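Long-range contacts in phiAB6 tailspike (Unidentified phage, PDB 5JS4), which probably cleaves the exopolysaccharide of Acinetobacter baumannii as the trimeric, beta-helical tailspike of bacteriophage phiAB6: residues A[329-334]-A[354-359]; A[452-457]-A[479-484]; A[566-571]-A[581-586]; A[626-631]-A[640-645]. One frame throughout, in Å; residues are numbered along the deposited sequence.

Contact 1: residues A[329-334]-A[354-359]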
loop_
_atom_site.group_PDB
_atom_site.type_symbol
_atom_site.label_atom_id
_atom_site.label_comp_id
_atom_site.label_asym_id
_atom_site.label_seq_id
_atom_site.Cartn_x
_atom_site.Cartn_y
_atom_site.Cartn_z
ATOM N N ALA A 329 23.133 -21.033 17.767
ATOM C CA ALA A 329 24.280 -21.592 17.041
ATOM C C ALA A 329 25.289 -20.525 16.624
ATOM O O ALA A 329 26.497 -20.729 16.729
ATOM C CB ALA A 329 23.808 -22.373 15.824
ATOM N N PHE A 330 24.779 -19.397 16.137
ATOM C CA PHE A 330 25.603 -18.258 15.749
ATOM C C PHE A 330 25.265 -17.055 16.616
ATOM O O PHE A 330 24.097 -16.675 16.721
ATOM C CB PHE A 330 25.344 -17.890 14.290
ATOM C CG PHE A 330 26.000 -18.804 13.301
ATOM C CD1 PHE A 330 27.322 -18.615 12.933
ATOM C CD2 PHE A 330 25.288 -19.835 12.712
ATOM C CE1 PHE A 330 27.930 -19.445 12.011
ATOM C CE2 PHE A 330 25.889 -20.671 11.788
ATOM C CZ PHE A 330 27.213 -20.474 11.436
ATOM N N ILE A 331 26.279 -16.446 17.224
ATOM C CA ILE A 331 26.084 -15.216 17.990
ATOM C C ILE A 331 26.869 -14.061 17.372
ATOM O O ILE A 331 27.786 -14.275 16.576
ATOM C CB ILE A 331 26.449 -15.391 19.483
ATOM C CG1 ILE A 331 27.921 -15.793 19.661
ATOM C CG2 ILE A 331 25.526 -16.421 20.119
ATOM C CD1 ILE A 331 28.412 -15.710 21.094
ATOM N N ASN A 332 26.482 -12.840 17.738
ATOM C CA ASN A 332 27.163 -11.610 17.311
ATOM C C ASN A 332 27.242 -11.446 15.796
ATOM O O ASN A 332 28.262 -11.021 15.251
ATOM C CB ASN A 332 28.561 -11.521 17.935
ATOM C CG ASN A 332 28.514 -11.429 19.448
ATOM O OD1 ASN A 332 27.677 -10.723 20.012
ATOM N ND2 ASN A 332 29.418 -12.135 20.111
ATOM N N CYS A 333 26.150 -11.775 15.121
ATOM C CA CYS A 333 26.078 -11.600 13.683
ATOM C C CYS A 333 26.142 -10.121 13.340
ATOM O O CYS A 333 25.603 -9.287 14.063
ATOM C CB CYS A 333 24.785 -12.198 13.138
ATOM S SG CYS A 333 24.673 -12.192 11.338
ATOM N N GLY A 334 26.807 -9.810 12.234
ATOM C CA GLY A 334 26.827 -8.460 11.684
ATOM C C GLY A 334 25.508 -8.110 11.013
ATOM O O GLY A 334 24.517 -8.819 11.174
ATOM N N PHE A 354 18.991 -20.501 15.829
ATOM C CA PHE A 354 19.976 -20.377 14.748
ATOM C C PHE A 354 20.956 -19.216 14.907
ATOM O O PHE A 354 22.159 -19.445 15.004
ATOM C CB PHE A 354 19.327 -20.322 13.357
ATOM C CG PHE A 354 20.322 -20.130 12.243
ATOM C CD1 PHE A 354 21.429 -20.968 12.133
ATOM C CD2 PHE A 354 20.169 -19.110 11.311
ATOM C CE1 PHE A 354 22.359 -20.795 11.125
ATOM C CE2 PHE A 354 21.097 -18.935 10.296
ATOM C CZ PHE A 354 22.195 -19.778 10.206
ATOM N N ILE A 355 20.459 -17.983 14.919
ATOM C CA ILE A 355 21.351 -16.827 14.845
ATOM C C ILE A 355 20.860 -15.616 15.644
ATOM O O ILE A 355 19.666 -15.312 15.669
ATOM C CB ILE A 355 21.604 -16.455 13.363
ATOM C CG1 ILE A 355 22.782 -15.486 13.226
ATOM C CG2 ILE A 355 20.335 -15.916 12.713
ATOM C CD1 ILE A 355 23.462 -15.565 11.877
ATOM N N GLU A 356 21.803 -14.947 16.307
ATOM C CA GLU A 356 21.538 -13.712 17.033
ATOM C C GLU A 356 22.102 -12.538 16.252
ATOM O O GLU A 356 23.279 -12.536 15.885
ATOM C CB GLU A 356 22.146 -13.756 18.434
ATOM C CG GLU A 356 21.460 -14.765 19.336
ATOM C CD GLU A 356 22.035 -14.835 20.732
ATOM O OE1 GLU A 356 22.792 -13.925 21.128
ATOM O OE2 GLU A 356 21.710 -15.811 21.439
ATOM N N ILE A 357 21.250 -11.548 16.000
ATOM C CA ILE A 357 21.619 -10.367 15.225
ATOM C C ILE A 357 21.045 -9.128 15.916
ATOM O O ILE A 357 19.924 -9.159 16.419
ATOM C CB ILE A 357 21.124 -10.483 13.761
ATOM C CG1 ILE A 357 21.605 -9.285 12.938
ATOM C CG2 ILE A 357 19.605 -10.629 13.698
ATOM C CD1 ILE A 357 21.371 -9.422 11.447
ATOM N N ASP A 358 21.816 -8.046 15.964
ATOM C CA ASP A 358 21.349 -6.837 16.634
ATOM C C ASP A 358 20.232 -6.163 15.836
ATOM O O ASP A 358 20.220 -6.194 14.601
ATOM C CB ASP A 358 22.493 -5.855 16.871
ATOM C CG ASP A 358 22.116 -4.762 17.851
ATOM O OD1 ASP A 358 22.025 -5.049 19.065
ATOM O OD2 ASP A 358 21.898 -3.622 17.409
ATOM N N GLY A 359 19.296 -5.548 16.549
ATOM C CA GLY A 359 18.149 -4.911 15.914
ATOM C C GLY A 359 18.435 -3.622 15.159
ATOM O O GLY A 359 17.636 -3.223 14.312
HETATM O O HOH W 1 24.689 -12.181 19.895
HETATM O O HOH W 2 24.348 -6.873 14.046
#
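F330 and I355 face each other as a parallel beta bridge between successive rungs of the beta-helix. Three backbone hydrogen bonds join the segments. F330 N gives to F354 O at 2.9 Å, and F330 O takes the N-H of E356 at 2.9 Å. Beyond a corner at N332, C333 N reaches E356 O at 3.1 Å.

The apolar contacts lie on the buried face that carries F330, I355, C333 and I357. The side chains of F330 and F354 run side by side and point the same way, but their ring planes stand obliquely, at 78°. F330 CD2 comes 3.5 Å from F354 CE1. I355 has CG1 anti to its backbone N (chi1 -166°). This sends CG1 against F330 CB, and carries CD1 to 3.6 Å from C333 SG. The I357 CD1 methyl lies against the carbonyl O of G334.

On the other side E356 runs alongside I331, its carboxylate brushing I331 CG2. A water supplies the polar link there: it donates to E356 OE1 and accepts from N332 N, bridging the strands where the corner opens them. E356 OE2 is held by T328, and N332 ND2 by D291.

Strand 353-358 lies between 328-333 and 374-379 in a parallel sheet. I355 touches I376 of the next rung. F354 meets strands 340-345 and 362-370 of the other faces, while D358 packs on K304 of the second subunit.

Contact 2: residues A[452-457]-A[479-484]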
loop_
_atom_site.group_PDB
_atom_site.type_symbol
_atom_site.label_atom_id
_atom_site.label_comp_id
_atom_site.label_asym_id
_atom_site.label_seq_id
_atom_site.Cartn_x
_atom_site.Cartn_y
_atom_site.Cartn_z
ATOM N N LYS A 452 2.745 -12.053 17.228
ATOM C CA LYS A 452 2.350 -11.725 18.591
ATOM C C LYS A 452 3.234 -10.600 19.117
ATOM O O LYS A 452 4.447 -10.610 18.912
ATOM C CB LYS A 452 2.460 -12.956 19.491
ATOM C CG LYS A 452 1.969 -12.739 20.915
ATOM C CD LYS A 452 2.149 -13.993 21.753
ATOM C CE LYS A 452 1.674 -13.776 23.178
ATOM N NZ LYS A 452 1.782 -15.017 23.993
ATOM N N ALA A 453 2.612 -9.631 19.782
ATOM C CA ALA A 453 3.323 -8.508 20.383
ATOM C C ALA A 453 2.531 -7.958 21.562
ATOM O O ALA A 453 1.325 -8.181 21.659
ATOM C CB ALA A 453 3.557 -7.417 19.348
ATOM N N ARG A 454 3.211 -7.246 22.456
ATOM C CA ARG A 454 2.540 -6.546 23.550
ATOM C C ARG A 454 1.823 -5.296 23.049
ATOM O O ARG A 454 0.683 -5.029 23.434
ATOM C CB ARG A 454 3.538 -6.160 24.640
ATOM C CG ARG A 454 2.881 -5.622 25.901
ATOM C CD ARG A 454 3.902 -5.416 27.006
ATOM N NE ARG A 454 4.821 -4.325 26.702
ATOM C CZ ARG A 454 5.855 -3.972 27.463
ATOM N NH1 ARG A 454 6.121 -4.627 28.591
ATOM N NH2 ARG A 454 6.629 -2.959 27.097
ATOM N N THR A 455 2.515 -4.534 22.204
ATOM C CA THR A 455 2.001 -3.293 21.638
ATOM C C THR A 455 2.341 -3.257 20.160
ATOM O O THR A 455 3.466 -3.577 19.772
ATOM C CB THR A 455 2.647 -2.062 22.306
ATOM O OG1 THR A 455 2.333 -2.055 23.703
ATOM C CG2 THR A 455 2.174 -0.750 21.672
ATOM N N VAL A 456 1.360 -2.871 19.352
ATOM C CA VAL A 456 1.549 -2.652 17.924
ATOM C C VAL A 456 0.982 -1.273 17.609
ATOM O O VAL A 456 -0.235 -1.072 17.620
ATOM C CB VAL A 456 0.856 -3.746 17.091
ATOM C CG1 VAL A 456 0.958 -3.446 15.602
ATOM C CG2 VAL A 456 1.469 -5.102 17.393
ATOM N N ALA A 457 1.881 -0.327 17.348
ATOM C CA ALA A 457 1.529 1.076 17.186
ATOM C C ALA A 457 2.027 1.605 15.850
ATOM O O ALA A 457 3.196 1.448 15.514
ATOM C CB ALA A 457 2.123 1.895 18.321
ATOM N N GLU A 479 -1.864 -10.876 17.037
ATOM C CA GLU A 479 -2.216 -11.063 18.434
ATOM C C GLU A 479 -1.495 -9.987 19.246
ATOM O O GLU A 479 -0.280 -10.041 19.408
ATOM C CB GLU A 479 -1.766 -12.470 18.835
ATOM C CG GLU A 479 -1.974 -12.881 20.279
ATOM C CD GLU A 479 -1.536 -14.321 20.531
ATOM O OE1 GLU A 479 -1.522 -14.738 21.702
ATOM O OE2 GLU A 479 -1.198 -15.043 19.562
ATOM N N VAL A 480 -2.242 -8.995 19.723
ATOM C CA VAL A 480 -1.674 -7.907 20.520
ATOM C C VAL A 480 -2.233 -8.020 21.934
ATOM O O VAL A 480 -3.443 -7.949 22.133
ATOM C CB VAL A 480 -1.997 -6.524 19.917
ATOM C CG1 VAL A 480 -1.245 -5.423 20.660
ATOM C CG2 VAL A 480 -1.648 -6.493 18.432
ATOM N N THR A 481 -1.348 -8.199 22.912
ATOM C CA THR A 481 -1.768 -8.596 24.259
ATOM C C THR A 481 -2.094 -7.431 25.198
ATOM O O THR A 481 -2.880 -7.594 26.133
ATOM C CB THR A 481 -0.710 -9.495 24.934
ATOM O OG1 THR A 481 0.487 -8.745 25.169
ATOM C CG2 THR A 481 -0.395 -10.710 24.070
ATOM N N GLY A 482 -1.489 -6.268 24.968
ATOM C CA GLY A 482 -1.692 -5.111 25.840
ATOM C C GLY A 482 -3.054 -4.457 25.659
ATOM O O GLY A 482 -3.562 -4.363 24.540
ATOM N N ALA A 483 -3.643 -3.997 26.762
ATOM C CA ALA A 483 -4.939 -3.317 26.721
ATOM C C ALA A 483 -4.811 -1.986 25.985
ATOM O O ALA A 483 -3.945 -1.176 26.316
ATOM C CB ALA A 483 -5.467 -3.096 28.130
ATOM N N ASN A 484 -5.670 -1.773 24.985
ATOM C CA ASN A 484 -5.608 -0.586 24.118
ATOM C C ASN A 484 -4.208 -0.339 23.539
ATOM O O ASN A 484 -3.815 0.806 23.291
ATOM C CB ASN A 484 -6.111 0.663 24.860
ATOM C CG ASN A 484 -7.628 0.742 24.920
ATOM O OD1 ASN A 484 -8.333 0.090 24.151
ATOM N ND2 ASN A 484 -8.136 1.563 25.833
HETATM O O HOH W 3 0.027 -17.148 22.502
#
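E479 and K452 pair in a parallel ladder between two rungs of the beta-helix, at the edge, within this chain, of its eight-stranded parallel sheet. E479 O accepts from A453 N at 2.9 Å. The E479 side chain is extended and crosses that of K452 at a slant, its carboxylate lying against CG, CD and CE of the lysine. The charges do not form a salt bridge: K452 NZ stays 4.0 Å from E479 OE1, and a water links the two. E479 OE2 is instead bound by K475 and H426.

V480 turns to the buried face, paired with A453. Its CG1 meets R454 O, and its CG2 packs 3.6 Å from V456 CG2, just past the bend in segment 452-457.

T481 gives its backbone N-H to A453 O at 3.0 Å. Its OG1 sits between backbone N and carbonyl carbon (chi1 66°), which brings it beside R454 CA and leaves CG2 to touch K452 CE. The R454 guanidinium goes elsewhere, to a salt bridge with D433.

G482 adds one more backbone bond past the end of strand 478-480. Its N-H meets R454 O at 2.9 Å, in the carbonyl plane and on a lone pair, with a C=O...N angle of 139°.

Contact 3: residues A[566-571]-A[581-586]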
loop_
_atom_site.group_PDB
_atom_site.type_symbol
_atom_site.label_atom_id
_atom_site.label_comp_id
_atom_site.label_asym_id
_atom_site.label_seq_id
_atom_site.Cartn_x
_atom_site.Cartn_y
_atom_site.Cartn_z
ATOM N N VAL A 566 -24.159 22.735 3.797
ATOM C CA VAL A 566 -25.187 22.542 2.791
ATOM C C VAL A 566 -24.938 21.189 2.149
ATOM O O VAL A 566 -23.819 20.897 1.725
ATOM C CB VAL A 566 -25.156 23.648 1.723
ATOM C CG1 VAL A 566 -26.097 23.317 0.573
ATOM C CG2 VAL A 566 -25.525 24.981 2.347
ATOM N N LYS A 567 -25.971 20.360 2.099
ATOM C CA LYS A 567 -25.893 19.103 1.386
ATOM C C LYS A 567 -26.569 19.269 0.038
ATOM O O LYS A 567 -27.638 19.877 -0.061
ATOM C CB LYS A 567 -26.527 17.984 2.201
ATOM C CG LYS A 567 -25.743 17.680 3.467
ATOM C CD LYS A 567 -26.187 16.390 4.130
ATOM C CE LYS A 567 -25.728 15.164 3.358
ATOM N NZ LYS A 567 -26.091 13.910 4.073
ATOM N N ARG A 568 -25.919 18.756 -1.000
ATOM C CA ARG A 568 -26.471 18.782 -2.344
ATOM C C ARG A 568 -26.760 17.354 -2.767
ATOM O O ARG A 568 -25.976 16.445 -2.502
ATOM C CB ARG A 568 -25.513 19.449 -3.324
ATOM C CG ARG A 568 -25.103 20.858 -2.923
ATOM C CD ARG A 568 -24.594 21.642 -4.120
ATOM N NE ARG A 568 -23.478 20.967 -4.771
ATOM C CZ ARG A 568 -23.026 21.251 -5.993
ATOM N NH1 ARG A 568 -23.589 22.209 -6.723
ATOM N NH2 ARG A 568 -22.002 20.571 -6.492
ATOM N N ARG A 569 -27.897 17.161 -3.421
ATOM C CA ARG A 569 -28.347 15.826 -3.782
ATOM C C ARG A 569 -29.002 15.860 -5.148
ATOM O O ARG A 569 -29.817 16.739 -5.421
ATOM C CB ARG A 569 -29.328 15.311 -2.735
ATOM C CG ARG A 569 -29.893 13.932 -3.019
ATOM C CD ARG A 569 -30.476 13.324 -1.754
ATOM N NE ARG A 569 -31.481 12.309 -2.052
ATOM C CZ ARG A 569 -32.156 11.630 -1.131
ATOM N NH1 ARG A 569 -31.921 11.826 0.161
ATOM N NH2 ARG A 569 -33.059 10.736 -1.509
ATOM N N VAL A 570 -28.646 14.904 -6.001
ATOM C CA VAL A 570 -29.266 14.809 -7.325
ATOM C C VAL A 570 -30.745 14.459 -7.173
ATOM O O VAL A 570 -31.098 13.521 -6.453
ATOM C CB VAL A 570 -28.542 13.802 -8.251
ATOM C CG1 VAL A 570 -28.628 12.376 -7.721
ATOM C CG2 VAL A 570 -29.095 13.882 -9.669
ATOM N N ILE A 571 -31.607 15.242 -7.818
ATOM C CA ILE A 571 -33.054 15.006 -7.753
ATOM C C ILE A 571 -33.732 14.942 -9.122
ATOM O O ILE A 571 -34.924 14.664 -9.206
ATOM C CB ILE A 571 -33.768 16.063 -6.878
ATOM C CG1 ILE A 571 -33.622 17.475 -7.463
ATOM C CG2 ILE A 571 -33.241 16.010 -5.448
ATOM C CD1 ILE A 571 -34.588 18.472 -6.864
ATOM N N LEU A 581 -28.437 19.019 -9.034
ATOM C CA LEU A 581 -28.193 18.780 -7.614
ATOM C C LEU A 581 -28.855 19.897 -6.814
ATOM O O LEU A 581 -28.521 21.067 -6.982
ATOM C CB LEU A 581 -26.692 18.706 -7.316
ATOM C CG LEU A 581 -26.035 17.331 -7.521
ATOM C CD1 LEU A 581 -26.138 16.847 -8.959
ATOM C CD2 LEU A 581 -24.580 17.363 -7.076
ATOM N N ALA A 582 -29.810 19.524 -5.965
ATOM C CA ALA A 582 -30.545 20.472 -5.132
ATOM C C ALA A 582 -29.845 20.633 -3.794
ATOM O O ALA A 582 -29.233 19.691 -3.296
ATOM C CB ALA A 582 -31.965 19.986 -4.919
ATOM N N SER A 583 -29.970 21.819 -3.207
ATOM C CA SER A 583 -29.300 22.157 -1.951
ATOM C C SER A 583 -30.284 22.197 -0.794
ATOM O O SER A 583 -31.384 22.731 -0.930
ATOM C CB SER A 583 -28.611 23.517 -2.070
ATOM O OG SER A 583 -27.531 23.454 -2.981
ATOM N N ASP A 584 -29.879 21.650 0.350
ATOM C CA ASP A 584 -30.698 21.737 1.550
ATOM C C ASP A 584 -30.273 22.921 2.427
ATOM O O ASP A 584 -29.336 23.665 2.098
ATOM C CB ASP A 584 -30.739 20.387 2.301
ATOM C CG ASP A 584 -29.569 20.164 3.252
ATOM O OD1 ASP A 584 -28.544 20.874 3.186
ATOM O OD2 ASP A 584 -29.693 19.244 4.099
ATOM N N THR A 585 -31.010 23.098 3.518
ATOM C CA THR A 585 -30.736 24.117 4.521
ATOM C C THR A 585 -30.929 23.479 5.892
ATOM O O THR A 585 -31.941 22.827 6.144
ATOM C CB THR A 585 -31.702 25.309 4.389
ATOM O OG1 THR A 585 -31.612 25.863 3.071
ATOM C CG2 THR A 585 -31.381 26.398 5.413
ATOM N N TYR A 586 -29.952 23.657 6.771
ATOM C CA TYR A 586 -30.077 23.208 8.148
ATOM C C TYR A 586 -29.262 24.168 9.004
ATOM O O TYR A 586 -28.064 23.986 9.216
ATOM C CB TYR A 586 -29.595 21.763 8.292
ATOM C CG TYR A 586 -29.907 21.058 9.613
ATOM C CD1 TYR A 586 -30.438 21.730 10.726
ATOM C CD2 TYR A 586 -29.632 19.706 9.748
ATOM C CE1 TYR A 586 -30.694 21.055 11.913
ATOM C CE2 TYR A 586 -29.877 19.031 10.931
ATOM C CZ TYR A 586 -30.406 19.705 12.008
ATOM O OH TYR A 586 -30.647 19.011 13.176
#
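A582 and R569 form the hydrogen-bonded pair at the tight centre of this antiparallel hairpin. R569 N gives to A582 O at 2.9 Å, and A582 N returns a bond to R569 O at 2.8 Å. On the same buried side I571 CD1 packs 3.6 Å from A582 CB. D584 N then bonds to K567 O at 2.9 Å. A side chain takes the partner bond's place: K567 N meets D584 OD1 at 2.8 Å, nearly straight (169°) but from above the carboxylate plane. CG between backbone N and carbonyl carbon (chi1 85°) turns the carboxylate back.

The face with R568, S583 and L581 is partly exposed and looser; V570 on it is buried. S583 OG lies beside CG and CD of R568. L581 CD2 sits over one face of the R568 guanidinium, offset toward its rim, and CD1 leans on V570 CB at 3.9 Å.

R568 pairs with D553 and R569 with D584, both of the second subunit, where strand 566-573 adds a parallel ladder. D584 OD2 also binds R591 of its own chain and R569 of the third subunit. The carboxylate thus serves both hairpin and interface, and the arginines probably keep it ionised.

Contact 4: residues A[626-631]-A[640-645]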
loop_
_atom_site.group_PDB
_atom_site.type_symbol
_atom_site.label_atom_id
_atom_site.label_comp_id
_atom_site.label_asym_id
_atom_site.label_seq_id
_atom_site.Cartn_x
_atom_site.Cartn_y
_atom_site.Cartn_z
ATOM N N GLY A 626 -36.513 28.590 21.885
ATOM C CA GLY A 626 -36.645 29.924 22.471
ATOM C C GLY A 626 -38.010 30.569 22.338
ATOM O O GLY A 626 -38.184 31.716 22.747
ATOM N N TRP A 627 -38.971 29.852 21.754
ATOM C CA TRP A 627 -40.366 30.288 21.706
ATOM C C TRP A 627 -41.241 29.419 22.605
ATOM O O TRP A 627 -41.042 28.208 22.691
ATOM C CB TRP A 627 -40.913 30.243 20.270
ATOM C CG TRP A 627 -40.487 31.411 19.438
ATOM C CD1 TRP A 627 -41.149 32.594 19.297
ATOM C CD2 TRP A 627 -39.303 31.515 18.646
ATOM N NE1 TRP A 627 -40.454 33.431 18.456
ATOM C CE2 TRP A 627 -39.312 32.796 18.048
ATOM C CE3 TRP A 627 -38.232 30.654 18.383
ATOM C CZ2 TRP A 627 -38.290 33.233 17.201
ATOM C CZ3 TRP A 627 -37.218 31.089 17.541
ATOM C CH2 TRP A 627 -37.255 32.372 16.963
ATOM N N LYS A 628 -42.206 30.054 23.266
ATOM C CA LYS A 628 -43.244 29.354 24.028
ATOM C C LYS A 628 -44.582 30.021 23.756
ATOM O O LYS A 628 -44.630 31.136 23.226
ATOM C CB LYS A 628 -42.943 29.367 25.533
ATOM C CG LYS A 628 -42.963 30.743 26.173
ATOM C CD LYS A 628 -42.806 30.634 27.681
ATOM C CE LYS A 628 -42.811 31.999 28.335
ATOM N NZ LYS A 628 -42.710 31.880 29.815
ATOM N N ILE A 629 -45.665 29.347 24.124
ATOM C CA ILE A 629 -47.000 29.905 23.964
ATOM C C ILE A 629 -47.573 30.193 25.337
ATOM O O ILE A 629 -47.600 29.311 26.196
ATOM C CB ILE A 629 -47.953 28.958 23.207
ATOM C CG1 ILE A 629 -47.308 28.501 21.895
ATOM C CG2 ILE A 629 -49.286 29.656 22.966
ATOM C CD1 ILE A 629 -48.157 27.559 21.063
ATOM N N VAL A 630 -48.028 31.427 25.533
ATOM C CA VAL A 630 -48.652 31.826 26.788
ATOM C C VAL A 630 -49.991 32.493 26.522
ATOM O O VAL A 630 -50.194 33.120 25.477
ATOM C CB VAL A 630 -47.760 32.782 27.609
ATOM C CG1 VAL A 630 -46.453 32.103 27.980
ATOM C CG2 VAL A 630 -47.498 34.078 26.856
ATOM N N LYS A 631 -50.900 32.357 27.477
ATOM C CA LYS A 631 -52.176 33.040 27.417
ATOM C C LYS A 631 -51.994 34.488 27.852
ATOM O O LYS A 631 -51.473 34.759 28.937
ATOM C CB LYS A 631 -53.198 32.345 28.314
ATOM C CG LYS A 631 -54.574 32.985 28.287
ATOM C CD LYS A 631 -55.535 32.258 29.205
ATOM C CE LYS A 631 -56.848 33.002 29.337
ATOM N NZ LYS A 631 -57.767 32.314 30.284
ATOM N N GLU A 640 -44.308 33.597 21.743
ATOM C CA GLU A 640 -43.374 34.662 22.108
ATOM C C GLU A 640 -41.980 34.154 22.425
ATOM O O GLU A 640 -41.790 32.997 22.803
ATOM C CB GLU A 640 -43.904 35.433 23.320
ATOM C CG GLU A 640 -44.074 34.583 24.569
ATOM C CD GLU A 640 -44.361 35.399 25.813
ATOM O OE1 GLU A 640 -44.937 36.499 25.699
ATOM O OE2 GLU A 640 -44.015 34.923 26.912
ATOM N N ARG A 641 -41.017 35.059 22.304
ATOM C CA ARG A 641 -39.632 34.778 22.644
ATOM C C ARG A 641 -39.439 34.841 24.149
ATOM O O ARG A 641 -39.926 35.764 24.812
ATOM C CB ARG A 641 -38.702 35.793 21.989
ATOM C CG ARG A 641 -38.826 35.829 20.482
ATOM C CD ARG A 641 -37.728 36.642 19.829
ATOM N NE ARG A 641 -37.781 38.058 20.197
ATOM C CZ ARG A 641 -36.965 38.993 19.714
ATOM N NH1 ARG A 641 -36.006 38.674 18.852
ATOM N NH2 ARG A 641 -37.102 40.254 20.112
ATOM N N VAL A 642 -38.723 33.863 24.685
ATOM C CA VAL A 642 -38.330 33.903 26.088
ATOM C C VAL A 642 -37.067 34.748 26.253
ATOM O O VAL A 642 -36.385 35.075 25.278
ATOM C CB VAL A 642 -38.124 32.495 26.673
ATOM C CG1 VAL A 642 -39.367 31.643 26.460
ATOM C CG2 VAL A 642 -36.901 31.820 26.075
ATOM N N SER A 643 -36.766 35.102 27.499
ATOM C CA SER A 643 -35.606 35.927 27.803
ATOM C C SER A 643 -34.338 35.315 27.218
ATOM O O SER A 643 -34.073 34.127 27.402
ATOM C CB SER A 643 -35.449 36.094 29.314
ATOM O OG SER A 643 -34.340 36.921 29.616
ATOM N N GLY A 644 -33.575 36.126 26.492
ATOM C CA GLY A 644 -32.316 35.680 25.904
ATOM C C GLY A 644 -32.441 35.239 24.456
ATOM O O GLY A 644 -31.441 35.151 23.746
ATOM N N ASN A 645 -33.659 34.944 24.008
ATOM C CA ASN A 645 -33.869 34.620 22.607
ATOM C C ASN A 645 -33.935 35.898 21.781
ATOM O O ASN A 645 -34.959 36.577 21.775
ATOM C CB ASN A 645 -35.144 33.805 22.409
ATOM C CG ASN A 645 -35.417 33.512 20.947
ATOM O OD1 ASN A 645 -34.554 33.718 20.093
ATOM N ND2 ASN A 645 -36.617 33.037 20.653
#
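G626, W627 and K628 run antiparallel to E640, R641 and V642, with K628 and E640 as the hydrogen-bonded pair (E640 N to K628 O, 2.9 Å) and W627 opposite R641 without such bonds. G626 O takes two donors from opposite faces of its carbonyl plane. V642 N comes at 2.9 Å; N645 ND2, also at 2.9 Å, stands far above the plane.

The same N645 ND2 sits 3.5 Å above the centre of the W627 ring, the amide plane nearly upright on it (85°). With CG anti to the backbone N (chi1 177°), N645 carries its amide there. R641 runs alongside W627, its CG 3.5 Å from W627 NE1. That NE1 bonds to A692 O, and the R641 guanidinium to S647 O.

On the other face K628 and E640 lie side by side, charges apart, and E640 OE1 pairs with R638. The V630 and E640 side chains cross at about a right angle, V630 CG2 3.6 Å from E640 CD. V642 CG1 covers K628 CG.

From V642 to N645 the chain makes a type II turn, closed by N645 N on V642 O. This is a beta hairpin whose second strand leaves through a turn tied to the first.

In the fold
The contacts follow one another along the chain, and none touches another. Contacts 1 and 2 share the eight-stranded parallel sheet of the beta-helix, with centres 26 Å apart. Strands 374-379, 398-402 and 426-430 lie between them, and contact 2 includes strand 478-480, the edge strand within this chain. Contacts 3 and 4 are antiparallel hairpins in two different sheets toward the C-terminal end, 31 Å apart between centres. From contact 1 to contact 4 the centres span 80 Å, in keeping with an elongated spike. Contacts 1 and 3 touch the second subunit, and contacts 3 and 4 the third. Parallel rungs thus give way to hairpins, and contact 3 extends its sheet across the trimer interface.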